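Local coordinates for transcriptional regulator (Vibrio virus VP882, PDB 7DWM), which probably binds DNA to regulate transcription, and holds the small molecule 3,5-dimethylpyrazin-2-ol in a pocket of its PAS fold, at residues 44-48 / 49-53; 159-162 / 163-167; 213-217 / 218-222. All coordinates share one frame; numbering follows the deposited sequence.

Three helix ends, met in series along the chain without nesting or crossing, make up these contacts. Contact 1 comes first, where the chain leaves helix 42-47 of the PAS fold, close to the 3,5-dimethylpyrazin-2-ol pocket. Contact 2 opens helix 163-172, the first helix within the LuxR-family region, and contact 3 closes helix 208-217 before the chain runs on to strand 233-236 of the antiparallel sheet. Contact 1 is remote from both others, its centre about 37 and 38 Å from theirs. Contacts 2 and 3 have centres about 14 Å apart and touch, with L161 CD1 packed 4.1 Å from Y220 CE1, which ties the entry of one helix to the exit of the other.

Contact 1: residues 44-48 / 49-53; sequences FRELV and GMKNR. With A1U (3,5-dimethylpyrazin-2-ol), chain C.
E46 and K51 run alongside each other at the C-terminal end of helix 42-47 in the PAS fold, where the chain leaves the helix at V48 and makes an inverse gamma turn centred on M50. Both long side chains point the same way. The E46 carboxylate rests against the lysine methylenes, with OE2 3.4 Å from K51 CE, while K51 NZ stands 4.1 Å from OE2, too far for a salt bridge. Opposite charges at this range probably attract, and long charged side chains suit this place, where K51 is exposed and E46 partly so.

V48 and M50 also run side by side, but as an apolar pair: V48 CG1 meets M50 CG at 3.8 Å. The M50 chain bends at chi2 and chi3, and this unbranched thioether fits among V55, M63 and D64. M50 CB also lies 3.9 Å from R45 CB, so the start of the arginine chain serves as packing while R45 NH1 makes a weak hydrogen bond to A40 O. R53 turns elsewhere, to a salt bridge with D64.

F44 points the other way, into the ligand pocket. CG stands anti to the backbone N (chi1 -179°), which carries the ring among F37, F105 and F122. It offers the ligand its edge: the pyrazine nitrogen NAD lies near the plane of the phenyl ring, 3.2 Å from F44 CE2.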
loop_
_atom_site.group_PDB
_atom_site.type_symbol
_atom_site.label_atom_id
_atom_site.label_comp_id
_atom_site.label_asym_id
_atom_site.label_seq_id
_atom_site.Cartn_x
_atom_site.Cartn_y
_atom_site.Cartn_z
ATOM N N PHE A 44 20.121 3.876 -1.552
ATOM C CA PHE A 44 20.031 2.921 -2.652
ATOM C C PHE A 44 21.384 2.297 -2.949
ATOM O O PHE A 44 21.480 1.082 -3.161
ATOM C CB PHE A 44 19.472 3.569 -3.914
ATOM C CG PHE A 44 19.350 2.607 -5.060
ATOM C CD1 PHE A 44 20.342 2.516 -6.023
ATOM C CD2 PHE A 44 18.266 1.750 -5.141
ATOM C CE1 PHE A 44 20.238 1.615 -7.059
ATOM C CE2 PHE A 44 18.157 0.848 -6.178
ATOM C CZ PHE A 44 19.145 0.778 -7.137
ATOM N N ARG A 45 22.439 3.111 -2.997
ATOM C CA ARG A 45 23.756 2.552 -3.253
ATOM C C ARG A 45 24.207 1.638 -2.125
ATOM O O ARG A 45 25.015 0.741 -2.363
ATOM C CB ARG A 45 24.790 3.667 -3.427
ATOM C CG ARG A 45 24.757 4.407 -4.754
ATOM C CD ARG A 45 25.935 5.374 -4.843
ATOM N NE ARG A 45 26.475 5.687 -3.520
ATOM C CZ ARG A 45 26.227 6.810 -2.854
ATOM N NH1 ARG A 45 25.446 7.742 -3.384
ATOM N NH2 ARG A 45 26.762 7.003 -1.654
ATOM N N GLU A 46 23.645 1.784 -0.930
ATOM C CA GLU A 46 23.970 0.887 0.167
ATOM C C GLU A 46 23.118 -0.372 0.183
ATOM O O GLU A 46 23.531 -1.373 0.782
ATOM C CB GLU A 46 23.821 1.620 1.502
ATOM C CG GLU A 46 24.505 0.929 2.662
ATOM C CD GLU A 46 25.186 1.905 3.593
ATOM O OE1 GLU A 46 25.212 3.114 3.276
ATOM O OE2 GLU A 46 25.693 1.460 4.643
ATOM N N LEU A 47 21.958 -0.363 -0.471
ATOM C CA LEU A 47 21.162 -1.584 -0.546
ATOM C C LEU A 47 21.763 -2.551 -1.560
ATOM O O LEU A 47 21.740 -3.771 -1.363
ATOM C CB LEU A 47 19.717 -1.243 -0.896
ATOM C CG LEU A 47 18.764 -2.424 -1.054
ATOM C CD1 LEU A 47 18.294 -2.860 0.318
ATOM C CD2 LEU A 47 17.576 -2.074 -1.941
ATOM N N VAL A 48 22.315 -2.017 -2.647
ATOM C CA VAL A 48 23.237 -2.762 -3.491
ATOM C C VAL A 48 24.579 -2.658 -2.771
ATOM O O VAL A 48 24.720 -1.861 -1.836
ATOM C CB VAL A 48 23.255 -2.182 -4.920
ATOM C CG1 VAL A 48 24.279 -2.874 -5.821
ATOM C CG2 VAL A 48 21.865 -2.275 -5.541
ATOM N N GLY A 49 25.565 -3.456 -3.174
ATOM C CA GLY A 49 26.858 -3.502 -2.511
ATOM C C GLY A 49 27.667 -2.217 -2.551
ATOM O O GLY A 49 28.798 -2.174 -2.056
ATOM N N MET A 50 27.096 -1.156 -3.130
ATOM C CA MET A 50 27.813 0.098 -3.391
ATOM C C MET A 50 27.834 0.988 -2.148
ATOM O O MET A 50 27.414 2.146 -2.145
ATOM C CB MET A 50 27.175 0.802 -4.581
ATOM C CG MET A 50 26.861 -0.114 -5.769
ATOM S SD MET A 50 28.297 -0.797 -6.654
ATOM C CE MET A 50 28.853 -2.073 -5.535
ATOM N N LYS A 51 28.349 0.419 -1.055
ATOM C CA LYS A 51 28.424 1.117 0.257
ATOM C C LYS A 51 29.125 2.464 0.099
ATOM O O LYS A 51 28.486 3.495 0.341
ATOM C CB LYS A 51 29.203 0.277 1.269
ATOM C CG LYS A 51 28.788 0.448 2.721
ATOM C CD LYS A 51 28.989 1.841 3.241
ATOM C CE LYS A 51 29.025 1.895 4.752
ATOM N NZ LYS A 51 29.685 0.704 5.335
ATOM N N ASN A 52 30.418 2.445 -0.207
ATOM C CA ASN A 52 31.145 3.692 -0.409
ATOM C C ASN A 52 31.584 3.944 -1.841
ATOM O O ASN A 52 32.038 5.054 -2.138
ATOM C CB ASN A 52 32.360 3.773 0.524
ATOM C CG ASN A 52 33.061 2.445 0.693
ATOM O OD1 ASN A 52 32.896 1.527 -0.110
ATOM N ND2 ASN A 52 33.847 2.335 1.755
ATOM N N ARG A 53 31.575 2.900 -2.675
ATOM C CA ARG A 53 31.937 3.120 -4.097
ATOM C C ARG A 53 30.741 3.855 -4.681
ATOM O O ARG A 53 29.645 3.329 -4.609
ATOM C CB ARG A 53 32.395 1.840 -4.801
ATOM C CG ARG A 53 31.288 0.911 -5.264
ATOM C CD ARG A 53 31.829 -0.300 -6.006
ATOM N NE ARG A 53 32.823 -1.004 -5.212
ATOM C CZ ARG A 53 32.800 -2.300 -4.934
ATOM N NH1 ARG A 53 31.829 -3.069 -5.394
ATOM N NH2 ARG A 53 33.756 -2.825 -4.196
HETATM C CAB A1U C . 15.104 -3.022 -8.196
HETATM C CAC A1U C . 16.234 -2.464 -7.548
HETATM C CAE A1U C . 16.217 -0.702 -9.093
HETATM C CAF A1U C . 15.096 -1.331 -9.676
HETATM C CAG A1U C . 16.823 -3.161 -6.352
HETATM C CAH A1U C . 16.795 0.579 -9.615
HETATM N NAA A1U C . 14.512 -2.463 -9.285
HETATM N NAD A1U C . 16.768 -1.300 -8.019
HETATM O OAI A1U C . 14.555 -0.670 -10.795
#

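Contact 2: residues 159-162 / 163-167; sequences LNLT and EREEL
T162 and E165 form a capping box at the start of helix 163-172, in the region of the chain that belongs to the LuxR-type helix-turn-helix family. Two reciprocal bonds make the box: E165 N donates to T162 OG1 at 3.2 Å, and T162 N donates to E165 OE2 at 3.0 Å, nearly straight at 175° but from above the carboxylate plane, 44° out of it. Threonine suits the N-cap because its hydroxyl, set between the backbone N and the carbonyl carbon (chi1 75°), can accept from an amide of the first turn that has no helical carbonyl before it. Glutamate suits the third position of the helix, since its chain, extended beyond CG, is long enough to bring the carboxylate to the amide of the cap residue.

This side is the tight one. E165 is buried, and the threonine side chain lies at a slant across it, its methyl CG2 against the carboxylate. Salt bridges from OE2 to K202 and from OE1 to R198, both on helix 189-203, hold the carboxylate from beyond the box and would be expected to keep it ionised.

The outer side is looser: E163 and R164 are exposed, though E163 also touches K226 and A227. E163 meets the cap residue with CB alone, and R164 carries its guanidinium away. An acidic residue in the first helical turn probably interacts well with the helix dipole. Between the two zones, E166 N donates to T162 O at 2.8 Å, while E166 OE1 accepts from K226 N. Next to that bond the aliphatic start of E166 packs on the preceding loop, its CG 3.8 Å from L161 CB.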
loop_
_atom_site.group_PDB
_atom_site.type_symbol
_atom_site.label_atom_id
_atom_site.label_comp_id
_atom_site.label_asym_id
_atom_site.label_seq_id
_atom_site.Cartn_x
_atom_site.Cartn_y
_atom_site.Cartn_z
ATOM N N LEU A 159 2.037 -23.548 16.652
ATOM C CA LEU A 159 1.698 -24.712 15.839
ATOM C C LEU A 159 2.491 -24.714 14.533
ATOM O O LEU A 159 2.918 -23.665 14.051
ATOM C CB LEU A 159 0.195 -24.757 15.563
ATOM C CG LEU A 159 -0.451 -23.497 14.985
ATOM C CD1 LEU A 159 -1.507 -23.880 13.968
ATOM C CD2 LEU A 159 -1.052 -22.635 16.086
ATOM N N ASN A 160 2.671 -25.903 13.965
ATOM C CA ASN A 160 3.625 -26.155 12.884
ATOM C C ASN A 160 2.869 -26.631 11.648
ATOM O O ASN A 160 2.766 -27.832 11.388
ATOM C CB ASN A 160 4.685 -27.170 13.326
ATOM C CG ASN A 160 5.591 -26.632 14.417
ATOM O OD1 ASN A 160 5.200 -26.550 15.582
ATOM N ND2 ASN A 160 6.811 -26.261 14.045
ATOM N N LEU A 161 2.340 -25.685 10.881
ATOM C CA LEU A 161 1.715 -26.036 9.614
ATOM C C LEU A 161 2.781 -26.417 8.595
ATOM O O LEU A 161 3.838 -25.785 8.508
ATOM C CB LEU A 161 0.887 -24.868 9.080
ATOM C CG LEU A 161 -0.148 -24.223 10.002
ATOM C CD1 LEU A 161 -0.838 -23.075 9.286
ATOM C CD2 LEU A 161 -1.164 -25.248 10.475
ATOM N N THR A 162 2.498 -27.462 7.822
ATOM C CA THR A 162 3.372 -27.845 6.728
ATOM C C THR A 162 3.232 -26.846 5.581
ATOM O O THR A 162 2.443 -25.897 5.635
ATOM C CB THR A 162 3.056 -29.266 6.269
ATOM O OG1 THR A 162 1.838 -29.269 5.514
ATOM C CG2 THR A 162 2.910 -30.188 7.469
ATOM N N GLU A 163 4.009 -27.062 4.519
ATOM C CA GLU A 163 3.971 -26.138 3.390
ATOM C C GLU A 163 2.634 -26.210 2.662
ATOM O O GLU A 163 2.005 -25.177 2.393
ATOM C CB GLU A 163 5.128 -26.439 2.436
ATOM C CG GLU A 163 6.481 -25.964 2.946
ATOM C CD GLU A 163 7.456 -25.654 1.825
ATOM O OE1 GLU A 163 8.365 -24.827 2.042
ATOM O OE2 GLU A 163 7.314 -26.238 0.730
ATOM N N ARG A 164 2.167 -27.424 2.361
ATOM C CA ARG A 164 0.873 -27.559 1.702
ATOM C C ARG A 164 -0.255 -27.073 2.603
ATOM O O ARG A 164 -1.219 -26.465 2.125
ATOM C CB ARG A 164 0.630 -29.006 1.278
ATOM C CG ARG A 164 -0.773 -29.245 0.724
ATOM C CD ARG A 164 -1.006 -30.697 0.364
ATOM N NE ARG A 164 0.014 -31.190 -0.556
ATOM C CZ ARG A 164 0.178 -32.468 -0.873
ATOM N NH1 ARG A 164 1.134 -32.825 -1.719
ATOM N NH2 ARG A 164 -0.615 -33.392 -0.346
ATOM N N GLU A 165 -0.149 -27.327 3.910
ATOM C CA GLU A 165 -1.154 -26.827 4.841
ATOM C C GLU A 165 -1.157 -25.307 4.876
ATOM O O GLU A 165 -2.220 -24.681 4.958
ATOM C CB GLU A 165 -0.907 -27.399 6.236
ATOM C CG GLU A 165 -1.373 -28.843 6.391
ATOM C CD GLU A 165 -0.737 -29.551 7.575
ATOM O OE1 GLU A 165 -0.953 -30.772 7.715
ATOM O OE2 GLU A 165 -0.028 -28.892 8.367
ATOM N N GLU A 166 0.028 -24.694 4.804
ATOM C CA GLU A 166 0.104 -23.240 4.725
ATOM C C GLU A 166 -0.582 -22.719 3.468
ATOM O O GLU A 166 -1.304 -21.716 3.519
ATOM C CB GLU A 166 1.562 -22.786 4.781
ATOM C CG GLU A 166 2.134 -22.762 6.193
ATOM C CD GLU A 166 3.440 -21.998 6.291
ATOM O OE1 GLU A 166 4.174 -21.937 5.282
ATOM O OE2 GLU A 166 3.734 -21.459 7.379
ATOM N N LEU A 167 -0.367 -23.381 2.327
ATOM C CA LEU A 167 -1.038 -22.970 1.093
ATOM C C LEU A 167 -2.555 -23.092 1.228
ATOM O O LEU A 167 -3.312 -22.167 0.883
ATOM C CB LEU A 167 -0.540 -23.817 -0.076
ATOM C CG LEU A 167 0.408 -23.164 -1.083
ATOM C CD1 LEU A 167 1.770 -22.938 -0.459
ATOM C CD2 LEU A 167 0.535 -24.021 -2.329
#

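Contact 3: residues 213-217 / 218-222; sequences DMAMS and KGYYS
Helix 208-217 ends as its last carbonyls are taken up by the turn that follows. K218 N, on the first residue to leave helical geometry, makes two weak bonds, to M214 O at 3.0 Å and to A215 O at 3.3 Å. The clearer bond runs from Y220 N to A215 O, also 3.0 Å long. With G219 at a positive phi of 84°, this six-to-one bond resembles a Schellman motif, but the companion pair is stretched, G219 N lying 3.6 Å from M216 O. Glycine, with no CB to meet the preceding carbonyl oxygen, suits this left-handed position. M216 O is served instead by a water, which donates to it at 3.0 Å and accepts from Y221 N at 2.7 Å, bridging the helix to the turn.

Two side-chain pairs pack across the turn. The small A215 lets the turn come close, its CB in apolar contact with Y220 CB, while A215 O lies at the edge of the Y220 ring, near its plane. M216 and Y221 run side by side in a Met-aromatic contact. The sulfur SD is 4.9 Å from the centre of the Y221 ring, obliquely placed at 66° off its normal, and the methyl CE reaches Y221 CD2 at 3.5 Å. With chi1 at -169° Y221 swings its ring to the M216 side of the turn, where the flexible methionine meets it. K218 lays its methylenes along M214 O.

Around the turn, Y220 meets F203 of helix 189-203 edge to face, and R174, from the loop between helices 163-172 and 178-185, makes a cation-pi contact with Y221. D213 OD2 is hydrogen-bonded to Y221 OH of the second subunit, so the end of helix 208-217 takes part in the dimer before the chain continues toward strand 233-236.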
loop_
_atom_site.group_PDB
_atom_site.type_symbol
_atom_site.label_atom_id
_atom_site.label_comp_id
_atom_site.label_asym_id
_atom_site.label_seq_id
_atom_site.Cartn_x
_atom_site.Cartn_y
_atom_site.Cartn_z
ATOM N N ASP A 213 -12.375 -18.627 12.265
ATOM C CA ASP A 213 -12.371 -17.648 13.350
ATOM C C ASP A 213 -11.045 -17.670 14.108
ATOM O O ASP A 213 -10.437 -16.619 14.357
ATOM C CB ASP A 213 -13.540 -17.915 14.296
ATOM C CG ASP A 213 -14.864 -17.440 13.731
ATOM O OD1 ASP A 213 -14.868 -16.462 12.952
ATOM O OD2 ASP A 213 -15.901 -18.051 14.065
ATOM N N MET A 214 -10.580 -18.865 14.477
ATOM C CA MET A 214 -9.323 -18.997 15.206
ATOM C C MET A 214 -8.154 -18.442 14.399
ATOM O O MET A 214 -7.325 -17.690 14.924
ATOM C CB MET A 214 -9.080 -20.464 15.561
ATOM C CG MET A 214 -9.780 -20.928 16.826
ATOM S SD MET A 214 -9.485 -22.679 17.132
ATOM C CE MET A 214 -10.807 -23.056 18.278
ATOM N N ALA A 215 -8.068 -18.810 13.118
ATOM C CA ALA A 215 -6.958 -18.351 12.291
ATOM C C ALA A 215 -6.987 -16.840 12.105
ATOM O O ALA A 215 -5.940 -16.185 12.148
ATOM C CB ALA A 215 -6.984 -19.060 10.937
ATOM N N MET A 216 -8.173 -16.265 11.886
ATOM C CA MET A 216 -8.259 -14.817 11.728
ATOM C C MET A 216 -7.880 -14.098 13.016
ATOM O O MET A 216 -7.257 -13.030 12.977
ATOM C CB MET A 216 -9.659 -14.412 11.273
ATOM C CG MET A 216 -9.975 -14.807 9.839
ATOM S SD MET A 216 -8.899 -14.022 8.620
ATOM C CE MET A 216 -9.787 -14.398 7.108
ATOM N N SER A 217 -8.228 -14.672 14.170
ATOM C CA SER A 217 -7.915 -14.008 15.429
ATOM C C SER A 217 -6.464 -14.202 15.852
ATOM O O SER A 217 -5.981 -13.456 16.713
ATOM C CB SER A 217 -8.840 -14.510 16.539
ATOM O OG SER A 217 -8.203 -15.506 17.320
ATOM N N LYS A 218 -5.759 -15.171 15.270
ATOM C CA LYS A 218 -4.371 -15.442 15.624
ATOM C C LYS A 218 -3.380 -14.851 14.629
ATOM O O LYS A 218 -2.202 -15.219 14.654
ATOM C CB LYS A 218 -4.146 -16.949 15.756
ATOM C CG LYS A 218 -4.457 -17.497 17.141
ATOM C CD LYS A 218 -4.951 -18.933 17.076
ATOM C CE LYS A 218 -4.876 -19.610 18.437
ATOM N NZ LYS A 218 -4.709 -21.087 18.321
ATOM N N GLY A 219 -3.827 -13.952 13.752
ATOM C CA GLY A 219 -2.924 -13.274 12.843
ATOM C C GLY A 219 -2.578 -14.014 11.571
ATOM O O GLY A 219 -1.692 -13.563 10.836
ATOM N N TYR A 220 -3.252 -15.124 11.270
ATOM C CA TYR A 220 -2.862 -15.940 10.128
ATOM C C TYR A 220 -3.292 -15.369 8.782
ATOM O O TYR A 220 -2.895 -15.918 7.748
ATOM C CB TYR A 220 -3.414 -17.357 10.289
ATOM C CG TYR A 220 -2.570 -18.216 11.202
ATOM C CD1 TYR A 220 -1.457 -18.891 10.718
ATOM C CD2 TYR A 220 -2.879 -18.341 12.551
ATOM C CE1 TYR A 220 -0.679 -19.675 11.551
ATOM C CE2 TYR A 220 -2.106 -19.122 13.392
ATOM C CZ TYR A 220 -1.009 -19.787 12.886
ATOM O OH TYR A 220 -0.239 -20.565 13.721
ATOM N N TYR A 221 -4.094 -14.299 8.752
ATOM C CA TYR A 221 -4.400 -13.681 7.466
ATOM C C TYR A 221 -3.169 -13.039 6.841
ATOM O O TYR A 221 -3.088 -12.922 5.613
ATOM C CB TYR A 221 -5.514 -12.644 7.605
ATOM C CG TYR A 221 -6.031 -12.184 6.261
ATOM C CD1 TYR A 221 -5.508 -11.055 5.640
ATOM C CD2 TYR A 221 -7.017 -12.899 5.595
ATOM C CE1 TYR A 221 -5.965 -10.642 4.404
ATOM C CE2 TYR A 221 -7.482 -12.494 4.360
ATOM C CZ TYR A 221 -6.952 -11.365 3.769
ATOM O OH TYR A 221 -7.413 -10.958 2.538
ATOM N N SER A 222 -2.203 -12.632 7.657
ATOM C CA SER A 222 -0.986 -11.993 7.181
ATOM C C SER A 222 0.135 -12.991 6.947
ATOM O O SER A 222 1.257 -12.584 6.631
ATOM C CB SER A 222 -0.526 -10.918 8.165
ATOM O OG SER A 222 -0.081 -11.493 9.381
HETATM O O HOH W 1 -5.308 -12.859 10.753
#